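Local coordinates for uncharacterized protein (PDB 6ANS) that is of unknown function but belongs to the DUF1214 family and, in the crystal, holds a phosphate ion in a polar pocket between two antiparallel sheets, at residues Asp105-Leu110 against Leu316-Phe321; Val131-Phe136 against Asp273-Tyr278; Arg194-Asp199 against Cys301-Val306; Trp365-Val368 against Gln372-His375. One frame throughout, in Å; residues are numbered along the deposited sequence.

How the contacts relate
Contacts 1 to 3 join the sheet containing strand 188-196 to the sheet containing 360-368 and its connections, whereas contact 4 lies on the far side of strand 360-368 from the phosphate ion. Contacts 2 and 3 are neighbours, their centres about 8 Å apart, and share backbone bonding between strands 133-140 and 188-196. Contact 4 lies about 12 Å from contact 3, centre to centre. Contacts 2, 3 and 4 all reach the same phosphate, through Tyr278, Arg194 and Arg366 in turn. Contact 1 closes the longest chain loop, inside which contacts 2 and 3 are nested; its centre is about 12 Å from contact 3, and its Asn106 packs on Arg366.

Contact 1. Residues Asp105-Leu110 against Leu316-Phe321; sequences DNPDNL and LDYRHF
Pro107 lies on one face of the Tyr318 ring. Its CB touches Tyr318 CD2 at 3.5 Å and stands 3.8 Å from the ring centroid, 22° off the normal, a CH-pi contact displaced toward the rim. Asp105 OD2 comes to the ring's edge, and two waters at Tyr318 OH extend the contact. One water joins Tyr318 OH (2.7 Å) to Asp105 OD2 (2.8 Å), while that carboxylate oxygen is also bonded to Ser315. A second water lies 2.9 Å from Tyr318 OH and 3.3 Å from Asn109 O. With chi1 at 50°, Tyr318 CG sits between its own backbone N and carbonyl carbon, swinging the ring over the proline. Each segment is shaped by an Asx turn: Asn106 OD1 accepts from Asp108 N at 2.9 Å, and Asp317 OD1 from Arg319 N. Arg319 also grips the Asp317 carboxylate side-on with NE and NH2, and His320 ND1 reaches Asp317 OD2 from the opposite face to Arg319 NH2, so the turn that carries Tyr318 is braced by the Asp317 side chain. The contact joins the loop leading into strand 109-115 to the connection between strands 303-309 and 324-326, and Pro107 also packs against both of these strands.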
# COMPACT_ATOMS: atom_id res chain seq x y z
N ASP A 105 10.19 -13.63 -0.88
CA ASP A 105 10.46 -12.36 -0.23
C ASP A 105 11.23 -12.59 1.06
O ASP A 105 10.88 -13.47 1.85
CB ASP A 105 9.15 -11.63 0.08
CG ASP A 105 8.20 -12.47 0.93
OD1 ASP A 105 7.78 -13.54 0.44
OD2 ASP A 105 7.89 -12.09 2.09
N ASN A 106 12.31 -11.84 1.25
CA ASN A 106 13.13 -11.97 2.45
C ASN A 106 12.45 -11.26 3.62
O ASN A 106 12.38 -10.03 3.63
CB ASN A 106 14.52 -11.38 2.23
CG ASN A 106 15.48 -11.71 3.36
OD1 ASN A 106 15.05 -12.08 4.46
ND2 ASN A 106 16.78 -11.61 3.09
N PRO A 107 11.97 -11.99 4.63
CA PRO A 107 11.29 -11.31 5.75
C PRO A 107 12.20 -10.35 6.50
O PRO A 107 11.71 -9.39 7.09
CB PRO A 107 10.82 -12.47 6.64
CG PRO A 107 10.85 -13.69 5.76
CD PRO A 107 12.01 -13.45 4.82
N ASP A 108 13.51 -10.55 6.44
CA ASP A 108 14.46 -9.67 7.13
C ASP A 108 14.83 -8.44 6.32
O ASP A 108 15.71 -7.68 6.74
CB ASP A 108 15.73 -10.44 7.47
CG ASP A 108 15.46 -11.54 8.45
OD1 ASP A 108 14.67 -11.30 9.39
OD2 ASP A 108 15.98 -12.65 8.24
N ASN A 109 14.17 -8.22 5.19
CA ASN A 109 14.47 -7.10 4.31
C ASN A 109 13.40 -6.02 4.42
O ASN A 109 12.21 -6.31 4.52
CB ASN A 109 14.53 -7.55 2.85
CG ASN A 109 15.86 -8.16 2.46
OD1 ASN A 109 16.71 -8.42 3.32
ND2 ASN A 109 16.04 -8.43 1.15
N LEU A 110 13.86 -4.78 4.35
CA LEU A 110 13.07 -3.66 3.84
C LEU A 110 13.42 -3.53 2.36
O LEU A 110 14.57 -3.24 2.01
CB LEU A 110 13.39 -2.37 4.58
CG LEU A 110 12.68 -1.10 4.09
CD1 LEU A 110 11.19 -1.28 4.07
CD2 LEU A 110 13.08 0.14 4.92
N LEU A 316 5.66 -17.26 4.67
CA LEU A 316 4.54 -17.38 5.59
C LEU A 316 4.43 -16.12 6.44
O LEU A 316 5.27 -15.22 6.31
CB LEU A 316 4.68 -18.65 6.44
CG LEU A 316 4.67 -19.96 5.62
CD1 LEU A 316 4.72 -21.17 6.55
CD2 LEU A 316 3.46 -20.04 4.69
N ASP A 317 3.41 -16.00 7.28
CA ASP A 317 3.11 -14.69 7.86
C ASP A 317 3.99 -14.46 9.09
O ASP A 317 3.60 -14.76 10.22
CB ASP A 317 1.63 -14.55 8.19
CG ASP A 317 1.27 -13.14 8.69
OD1 ASP A 317 2.18 -12.28 8.78
OD2 ASP A 317 0.09 -12.89 8.98
N TYR A 318 5.15 -13.84 8.87
CA TYR A 318 6.10 -13.65 9.96
C TYR A 318 5.65 -12.62 11.00
O TYR A 318 6.35 -12.45 12.01
CB TYR A 318 7.47 -13.27 9.42
CG TYR A 318 7.45 -12.14 8.41
CD1 TYR A 318 7.52 -10.81 8.82
CD2 TYR A 318 7.35 -12.41 7.04
CE1 TYR A 318 7.51 -9.77 7.89
CE2 TYR A 318 7.32 -11.39 6.11
CZ TYR A 318 7.41 -10.07 6.53
OH TYR A 318 7.40 -9.06 5.60
N ARG A 319 4.53 -11.91 10.77
CA ARG A 319 3.96 -11.10 11.85
C ARG A 319 3.45 -11.99 12.97
O ARG A 319 3.41 -11.56 14.13
CB ARG A 319 2.81 -10.23 11.34
CG ARG A 319 3.21 -9.16 10.33
CD ARG A 319 1.96 -8.55 9.66
NE ARG A 319 1.07 -9.55 9.08
CZ ARG A 319 -0.12 -9.28 8.52
NH1 ARG A 319 -0.57 -8.03 8.46
NH2 ARG A 319 -0.88 -10.26 8.04
N HIS A 320 3.05 -13.22 12.66
CA HIS A 320 2.40 -14.06 13.65
C HIS A 320 2.98 -15.45 13.81
O HIS A 320 2.57 -16.15 14.74
CB HIS A 320 0.91 -14.22 13.32
CG HIS A 320 0.17 -12.92 13.29
ND1 HIS A 320 -0.17 -12.28 12.12
CD2 HIS A 320 -0.27 -12.14 14.30
CE1 HIS A 320 -0.81 -11.16 12.41
NE2 HIS A 320 -0.88 -11.05 13.73
N PHE A 321 3.88 -15.87 12.94
CA PHE A 321 4.47 -17.20 13.03
C PHE A 321 5.98 -17.06 12.90
O PHE A 321 6.47 -16.15 12.21
CB PHE A 321 3.92 -18.15 11.94
CG PHE A 321 2.43 -18.31 11.95
CD1 PHE A 321 1.81 -19.16 12.86
CD2 PHE A 321 1.64 -17.63 11.03
CE1 PHE A 321 0.42 -19.31 12.86
CE2 PHE A 321 0.25 -17.78 11.02
CZ PHE A 321 -0.36 -18.62 11.94
O HOH W 1 7.70 -9.49 2.99
O HOH W 2 9.47 -7.10 6.12

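Contact 2. Residues Val131-Phe136 against Asp273-Tyr278; sequences VAYLSF and DPNIYY. With PO4 (phosphate ion), chain E.
Hydroxyl-to-carboxylate bonds carry this contact: Tyr133 and Ser135, both on strand 133-140, converge on Asp273 OD2. Tyr133 OH donates to Asp273 OD2 at 2.6 Å, from the syn side but 32° out of the carboxylate plane, and the oxygen lies in the plane of the tyrosine ring, at its edge. Ser135 OG donates to Asp273 OD2 at 2.7 Å from the other face. The extended Asp273 side chain, with CG opposite its backbone N (chi1 177°), reaches across to meet them.

A hydrogen bond from a side-chain amide adds to this. Asn275 ND2 gives Tyr133 OH a hydrogen bond of 2.9 Å, in the plane of the amide, and ND2 is also bound by Asp156. Asp273 OD1 takes Asn275 N at 2.7 Å, making an Asx turn that presents both side chains to the tyrosine.

The phosphate, probably from the crystallisation liquor, forms a third group. Tyr278 OH accepts from Asp273 N at 3.0 Å and donates to phosphate O4 at 2.5 Å, a doubtfully short length, while Ile276 CG2 rests over the centre of the Tyr278 ring. Tyr133 OH is thus both acceptor and donor, which would polarise its O-H toward Asp273. Two hydroxyls on OD2, from opposite faces, and Asn275 N on OD1 together restrict the carboxylate's rotation, and the backbone N of Asp273 orients the hydroxyl that meets the anion.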
# COMPACT_ATOMS: atom_id res chain seq x y z
N VAL A 131 21.22 0.02 9.80
CA VAL A 131 21.08 -1.30 9.21
C VAL A 131 22.41 -1.68 8.58
O VAL A 131 23.03 -0.87 7.87
CB VAL A 131 19.90 -1.32 8.22
CG1 VAL A 131 20.12 -0.34 7.06
CG2 VAL A 131 19.60 -2.74 7.72
N ALA A 132 22.92 -2.87 8.92
CA ALA A 132 24.30 -3.17 8.52
C ALA A 132 24.41 -3.52 7.04
O ALA A 132 25.38 -3.12 6.38
CB ALA A 132 24.89 -4.29 9.38
N TYR A 133 23.45 -4.26 6.49
CA TYR A 133 23.48 -4.62 5.08
C TYR A 133 22.53 -3.74 4.27
O TYR A 133 21.34 -3.66 4.56
CB TYR A 133 23.16 -6.10 4.85
CG TYR A 133 23.37 -6.51 3.40
CD1 TYR A 133 22.35 -6.36 2.45
CD2 TYR A 133 24.59 -7.02 2.97
CE1 TYR A 133 22.54 -6.71 1.12
CE2 TYR A 133 24.80 -7.38 1.63
CZ TYR A 133 23.76 -7.22 0.71
OH TYR A 133 23.96 -7.56 -0.60
N LEU A 134 23.08 -3.11 3.22
CA LEU A 134 22.36 -2.18 2.36
C LEU A 134 22.89 -2.34 0.94
O LEU A 134 24.10 -2.17 0.73
CB LEU A 134 22.57 -0.75 2.86
CG LEU A 134 22.04 0.36 1.97
CD1 LEU A 134 20.53 0.28 1.95
CD2 LEU A 134 22.51 1.71 2.50
N SER A 135 22.03 -2.69 -0.02
CA SER A 135 22.50 -2.84 -1.39
C SER A 135 21.56 -2.12 -2.35
O SER A 135 20.37 -1.94 -2.06
CB SER A 135 22.68 -4.32 -1.78
OG SER A 135 21.45 -4.97 -1.99
N PHE A 136 22.12 -1.68 -3.47
CA PHE A 136 21.41 -0.94 -4.51
C PHE A 136 21.63 -1.64 -5.84
O PHE A 136 22.77 -1.71 -6.30
CB PHE A 136 21.89 0.51 -4.61
CG PHE A 136 21.77 1.31 -3.33
CD1 PHE A 136 20.64 2.06 -3.06
CD2 PHE A 136 22.81 1.32 -2.40
CE1 PHE A 136 20.54 2.80 -1.88
CE2 PHE A 136 22.71 2.05 -1.23
CZ PHE A 136 21.58 2.80 -0.97
N ASP A 273 20.19 -10.52 -5.65
CA ASP A 273 21.29 -9.68 -5.22
C ASP A 273 22.57 -10.45 -5.45
O ASP A 273 22.70 -11.57 -4.94
CB ASP A 273 21.12 -9.32 -3.73
CG ASP A 273 22.28 -8.48 -3.16
OD1 ASP A 273 23.45 -8.72 -3.52
OD2 ASP A 273 22.02 -7.59 -2.30
N PRO A 274 23.54 -9.90 -6.19
CA PRO A 274 24.74 -10.69 -6.55
C PRO A 274 25.65 -11.05 -5.38
O PRO A 274 26.59 -11.82 -5.61
CB PRO A 274 25.48 -9.77 -7.54
CG PRO A 274 25.02 -8.40 -7.20
CD PRO A 274 23.56 -8.57 -6.82
N ASN A 275 25.42 -10.51 -4.17
CA ASN A 275 26.13 -10.98 -2.98
C ASN A 275 25.55 -12.26 -2.41
O ASN A 275 26.15 -12.84 -1.51
CB ASN A 275 26.11 -9.94 -1.85
CG ASN A 275 27.04 -8.79 -2.12
OD1 ASN A 275 28.11 -8.96 -2.71
ND2 ASN A 275 26.64 -7.61 -1.69
N ILE A 276 24.41 -12.71 -2.91
CA ILE A 276 23.63 -13.75 -2.25
C ILE A 276 23.75 -15.05 -3.04
O ILE A 276 23.62 -15.07 -4.27
CB ILE A 276 22.16 -13.34 -2.11
CG1 ILE A 276 22.08 -11.99 -1.39
CG2 ILE A 276 21.40 -14.42 -1.36
CD1 ILE A 276 20.66 -11.59 -1.04
N TYR A 277 24.00 -16.13 -2.31
CA TYR A 277 23.95 -17.48 -2.84
C TYR A 277 22.66 -18.12 -2.34
O TYR A 277 22.42 -18.18 -1.12
CB TYR A 277 25.19 -18.26 -2.38
CG TYR A 277 25.42 -19.57 -3.09
CD1 TYR A 277 24.85 -20.74 -2.61
CD2 TYR A 277 26.24 -19.65 -4.21
CE1 TYR A 277 25.08 -21.96 -3.24
CE2 TYR A 277 26.48 -20.87 -4.85
CZ TYR A 277 25.89 -22.01 -4.36
OH TYR A 277 26.09 -23.22 -4.97
N TYR A 278 21.81 -18.56 -3.27
CA TYR A 278 20.46 -19.01 -2.97
C TYR A 278 20.33 -20.53 -3.01
O TYR A 278 20.98 -21.21 -3.83
CB TYR A 278 19.46 -18.42 -3.97
CG TYR A 278 19.36 -16.90 -4.00
CD1 TYR A 278 18.37 -16.24 -3.26
CD2 TYR A 278 20.21 -16.14 -4.79
CE1 TYR A 278 18.26 -14.85 -3.30
CE2 TYR A 278 20.10 -14.75 -4.84
CZ TYR A 278 19.12 -14.11 -4.08
OH TYR A 278 18.98 -12.74 -4.12
P PO4 E . 16.27 -11.67 -2.10
O1 PO4 E . 17.40 -12.14 -1.21
O2 PO4 E . 15.11 -12.58 -1.86
O3 PO4 E . 15.89 -10.24 -1.80
O4 PO4 E . 16.76 -11.76 -3.52

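Contact 3. Residues Arg194-Asp199 against Cys301-Val306; sequences RQTFLD and CDFWNV. With PO4 (phosphate ion), chain E.
The ring of Phe303 has Thr196 CG2 squarely over one face, 3.6 Å from the centroid and 6° off the normal, a CH-pi contact that leaves the methyl nearly equidistant from all six ring carbons. At the edge, near the ring plane, Leu198 CD2 meets Phe303 CD1 at 3.7 Å, the two side chains running past each other in opposite directions, and Asn305 ND2 lies in the plane at the rim. Phe197 O approaches Phe303 CE1 obliquely at 3.6 Å. The second flat group, the Arg194 guanidinium, turns its edge to the phosphate: NE donates to phosphate O3 at 2.7 Å, a fairly straight bond of 163°, and NH2 donates to phosphate O4 at 3.0 Å, with a weak longer bond to O3. That arginine is extended from CG to NE, and its NH2 has a further partner in Gly271 O.

The Thr196 rotamer puts CG2 opposite the backbone N (OG1 chi1 -57°), leaving the methyl for the ring and OG1 for a hydrogen bond with Asn109. Strand 303-309 starts at a classic beta bulge, where Asp302 and Phe303 both face Val368. The Phe303 ring, carried just at the bulge, packs on Thr196 at the C-terminal end of strand 188-196 and on Leu198 just beyond it, and so links two separate antiparallel sheets. Further along the same strand as Thr196, the side-on pair of Arg194 nitrogens is consistent with a pocket suited to an anion, although this phosphate probably comes from the crystallisation liquor.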
# COMPACT_ATOMS: atom_id res chain seq x y z
N ARG A 194 17.83 -3.10 -1.14
CA ARG A 194 17.65 -4.06 -0.06
C ARG A 194 18.27 -3.51 1.22
O ARG A 194 19.46 -3.16 1.25
CB ARG A 194 18.28 -5.41 -0.39
CG ARG A 194 17.53 -6.18 -1.46
CD ARG A 194 18.29 -7.41 -1.83
NE ARG A 194 17.55 -8.31 -2.70
CZ ARG A 194 17.46 -8.16 -4.03
NH1 ARG A 194 18.03 -7.11 -4.63
NH2 ARG A 194 16.80 -9.06 -4.74
N GLN A 195 17.46 -3.42 2.27
CA GLN A 195 17.97 -3.21 3.62
C GLN A 195 17.72 -4.51 4.39
O GLN A 195 16.57 -4.89 4.62
CB GLN A 195 17.30 -2.02 4.29
CG GLN A 195 17.18 -0.78 3.40
CD GLN A 195 16.98 0.47 4.24
OE1 GLN A 195 17.38 0.50 5.40
NE2 GLN A 195 16.40 1.53 3.65
N THR A 196 18.79 -5.17 4.80
CA THR A 196 18.69 -6.48 5.42
C THR A 196 19.00 -6.35 6.91
O THR A 196 20.11 -5.96 7.28
CB THR A 196 19.63 -7.48 4.76
OG1 THR A 196 19.35 -7.55 3.37
CG2 THR A 196 19.44 -8.87 5.39
N PHE A 197 18.03 -6.70 7.75
CA PHE A 197 18.14 -6.48 9.18
C PHE A 197 18.60 -7.75 9.88
O PHE A 197 18.02 -8.82 9.69
CB PHE A 197 16.80 -6.02 9.77
CG PHE A 197 16.39 -4.67 9.28
CD1 PHE A 197 16.84 -3.53 9.92
CD2 PHE A 197 15.59 -4.55 8.15
CE1 PHE A 197 16.49 -2.28 9.46
CE2 PHE A 197 15.23 -3.30 7.68
CZ PHE A 197 15.68 -2.16 8.33
N LEU A 198 19.66 -7.63 10.69
CA LEU A 198 19.89 -8.69 11.66
C LEU A 198 18.75 -8.73 12.67
O LEU A 198 18.28 -9.81 13.04
CB LEU A 198 21.23 -8.48 12.38
CG LEU A 198 22.56 -8.69 11.64
CD1 LEU A 198 23.73 -8.26 12.52
CD2 LEU A 198 22.72 -10.13 11.17
N ASP A 199 18.27 -7.55 13.08
CA ASP A 199 17.27 -7.41 14.15
C ASP A 199 16.62 -6.05 13.97
O ASP A 199 17.26 -5.02 14.24
CB ASP A 199 17.90 -7.56 15.53
CG ASP A 199 16.88 -7.44 16.67
OD1 ASP A 199 15.67 -7.41 16.41
OD2 ASP A 199 17.30 -7.39 17.85
N CYS A 301 30.42 -14.97 6.73
CA CYS A 301 29.50 -14.27 5.86
C CYS A 301 28.96 -13.05 6.59
O CYS A 301 29.08 -12.93 7.82
CB CYS A 301 28.35 -15.18 5.41
SG CYS A 301 27.35 -15.80 6.79
N ASP A 302 28.35 -12.16 5.82
CA ASP A 302 27.75 -10.95 6.37
C ASP A 302 26.35 -11.21 6.90
O ASP A 302 25.90 -10.54 7.83
CB ASP A 302 27.75 -9.84 5.32
CG ASP A 302 29.16 -9.53 4.81
OD1 ASP A 302 30.08 -9.44 5.64
OD2 ASP A 302 29.35 -9.38 3.59
N PHE A 303 25.65 -12.20 6.33
CA PHE A 303 24.29 -12.50 6.73
C PHE A 303 23.92 -13.85 6.14
O PHE A 303 24.47 -14.26 5.12
CB PHE A 303 23.32 -11.41 6.27
CG PHE A 303 21.89 -11.64 6.66
CD1 PHE A 303 21.42 -11.20 7.88
CD2 PHE A 303 21.00 -12.26 5.79
CE1 PHE A 303 20.09 -11.40 8.25
CE2 PHE A 303 19.68 -12.47 6.15
CZ PHE A 303 19.22 -12.04 7.38
N TRP A 304 23.02 -14.55 6.83
CA TRP A 304 22.41 -15.74 6.27
C TRP A 304 21.04 -15.90 6.90
O TRP A 304 20.81 -15.42 8.02
CB TRP A 304 23.28 -16.99 6.50
CG TRP A 304 23.29 -17.56 7.90
CD1 TRP A 304 24.24 -17.33 8.87
CD2 TRP A 304 22.37 -18.49 8.47
NE1 TRP A 304 23.93 -18.04 10.01
CE2 TRP A 304 22.79 -18.76 9.79
CE3 TRP A 304 21.21 -19.12 7.99
CZ2 TRP A 304 22.10 -19.63 10.63
CZ3 TRP A 304 20.52 -19.98 8.84
CH2 TRP A 304 20.97 -20.23 10.14
N ASN A 305 20.13 -16.54 6.19
CA ASN A 305 18.85 -16.88 6.80
C ASN A 305 18.24 -18.04 6.03
O ASN A 305 18.76 -18.48 5.01
CB ASN A 305 17.91 -15.66 6.88
CG ASN A 305 17.34 -15.20 5.52
OD1 ASN A 305 17.73 -15.67 4.44
ND2 ASN A 305 16.45 -14.22 5.58
N VAL A 306 17.12 -18.53 6.56
CA VAL A 306 16.30 -19.53 5.90
C VAL A 306 14.85 -19.21 6.24
O VAL A 306 14.53 -18.84 7.37
CB VAL A 306 16.69 -20.96 6.32
CG1 VAL A 306 16.59 -21.13 7.84
CG2 VAL A 306 15.84 -21.99 5.58
P PO4 E . 16.27 -11.67 -2.10
O1 PO4 E . 17.40 -12.14 -1.21
O2 PO4 E . 15.11 -12.58 -1.86
O3 PO4 E . 15.89 -10.24 -1.80
O4 PO4 E . 16.76 -11.76 -3.52

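Contact 4. Residues Trp365-Val368 against Gln372-His375; sequences WRWV and QPVH. With PO4 (phosphate ion), chain E.
The chain turns back after strand 360-368 so that Pro373 runs beside Trp367, with their CA atoms 6.7 Å apart. The turn begins the connection to strand 377-382, so it is an inter-sheet link and no hairpin: the two strands belong to different four-stranded sheets. Trp367 makes the contact alone from its side. Its indole NE1 donates to Val374 O at 2.8 Å, with the oxygen in the indole plane but the N-H...O angle bent to 137° and the donor tilted 32° from the carbonyl plane. Pro373 CB touches Trp367 CD1 at 3.5 Å, and Val374 CB lies 4.0 Å from Trp367 CZ2, so the two residues touch the pyrrole and the benzo part of the indole respectively. The Trp367 torsion, CG opposite the carbonyl carbon at chi1 -56°, brings the indole to residues 373-374. On one face of the Trp367 ring, offset toward its rim, lies Trp365 NE1, 3.3 Å above the plane, and Trp304 and Tyr279 complete an aromatic cluster.

Between the two tryptophans, Arg366 points the other way. It runs extended from CG to NE, and NH1 is bonded to Asn305 and Gln307, which help set the guanidinium in place. The other nitrogens grip the phosphate side-on: Arg366 NE donates to O1 at 2.7 Å, and Arg366 NH2 to O2 at 2.9 Å.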
# COMPACT_ATOMS: atom_id res chain seq x y z
N TRP A 365 17.02 -20.72 1.43
CA TRP A 365 18.18 -20.48 2.27
C TRP A 365 19.11 -19.51 1.55
O TRP A 365 19.28 -19.59 0.33
CB TRP A 365 18.90 -21.80 2.57
CG TRP A 365 20.01 -21.71 3.61
CD1 TRP A 365 21.18 -21.01 3.51
CD2 TRP A 365 20.05 -22.37 4.88
NE1 TRP A 365 21.94 -21.19 4.65
CE2 TRP A 365 21.26 -22.02 5.50
CE3 TRP A 365 19.17 -23.24 5.55
CZ2 TRP A 365 21.62 -22.49 6.77
CZ3 TRP A 365 19.53 -23.70 6.81
CH2 TRP A 365 20.75 -23.33 7.40
N ARG A 366 19.69 -18.56 2.30
CA ARG A 366 20.60 -17.57 1.74
C ARG A 366 21.91 -17.56 2.51
O ARG A 366 21.90 -17.47 3.74
CB ARG A 366 20.03 -16.16 1.80
CG ARG A 366 18.83 -15.90 0.90
CD ARG A 366 18.37 -14.46 1.13
NE ARG A 366 17.07 -14.21 0.53
CZ ARG A 366 15.91 -14.58 1.06
NH1 ARG A 366 15.89 -15.25 2.21
NH2 ARG A 366 14.77 -14.30 0.43
N TRP A 367 23.03 -17.63 1.79
CA TRP A 367 24.30 -17.10 2.26
C TRP A 367 24.53 -15.75 1.61
O TRP A 367 24.39 -15.62 0.39
CB TRP A 367 25.49 -18.02 1.93
CG TRP A 367 25.42 -19.44 2.40
CD1 TRP A 367 25.45 -20.56 1.61
CD2 TRP A 367 25.34 -19.90 3.75
NE1 TRP A 367 25.39 -21.69 2.39
CE2 TRP A 367 25.32 -21.31 3.71
CE3 TRP A 367 25.28 -19.27 4.99
CZ2 TRP A 367 25.23 -22.10 4.87
CZ3 TRP A 367 25.19 -20.05 6.14
CH2 TRP A 367 25.17 -21.45 6.07
N VAL A 368 24.85 -14.74 2.41
CA VAL A 368 25.15 -13.40 1.92
C VAL A 368 26.63 -13.10 2.19
O VAL A 368 27.06 -13.04 3.35
CB VAL A 368 24.24 -12.34 2.55
CG1 VAL A 368 24.53 -10.96 1.98
CG2 VAL A 368 22.77 -12.70 2.32
N GLN A 372 32.82 -19.31 0.48
CA GLN A 372 32.56 -20.72 0.21
C GLN A 372 31.24 -21.11 0.85
O GLN A 372 31.17 -21.30 2.07
CB GLN A 372 33.69 -21.61 0.74
N PRO A 373 30.18 -21.26 0.06
CA PRO A 373 28.90 -21.70 0.62
C PRO A 373 29.01 -23.11 1.20
O PRO A 373 29.81 -23.93 0.75
CB PRO A 373 27.95 -21.66 -0.58
CG PRO A 373 28.58 -20.73 -1.55
CD PRO A 373 30.06 -20.91 -1.37
N VAL A 374 28.17 -23.37 2.20
CA VAL A 374 28.04 -24.68 2.82
C VAL A 374 26.63 -25.17 2.54
O VAL A 374 25.65 -24.46 2.81
CB VAL A 374 28.32 -24.61 4.34
CG1 VAL A 374 28.03 -25.95 5.01
CG2 VAL A 374 29.78 -24.16 4.61
N HIS A 375 26.52 -26.36 1.96
CA HIS A 375 25.26 -26.83 1.41
C HIS A 375 24.46 -27.60 2.46
O HIS A 375 24.94 -28.64 2.93
CB HIS A 375 25.52 -27.70 0.20
CG HIS A 375 26.15 -26.95 -0.94
ND1 HIS A 375 26.00 -25.59 -1.10
CD2 HIS A 375 26.95 -27.37 -1.95
CE1 HIS A 375 26.66 -25.20 -2.18
NE2 HIS A 375 27.24 -26.26 -2.71
P PO4 E . 16.27 -11.67 -2.10
O1 PO4 E . 17.40 -12.14 -1.21
O2 PO4 E . 15.11 -12.58 -1.86
O3 PO4 E . 15.89 -10.24 -1.80
O4 PO4 E . 16.76 -11.76 -3.52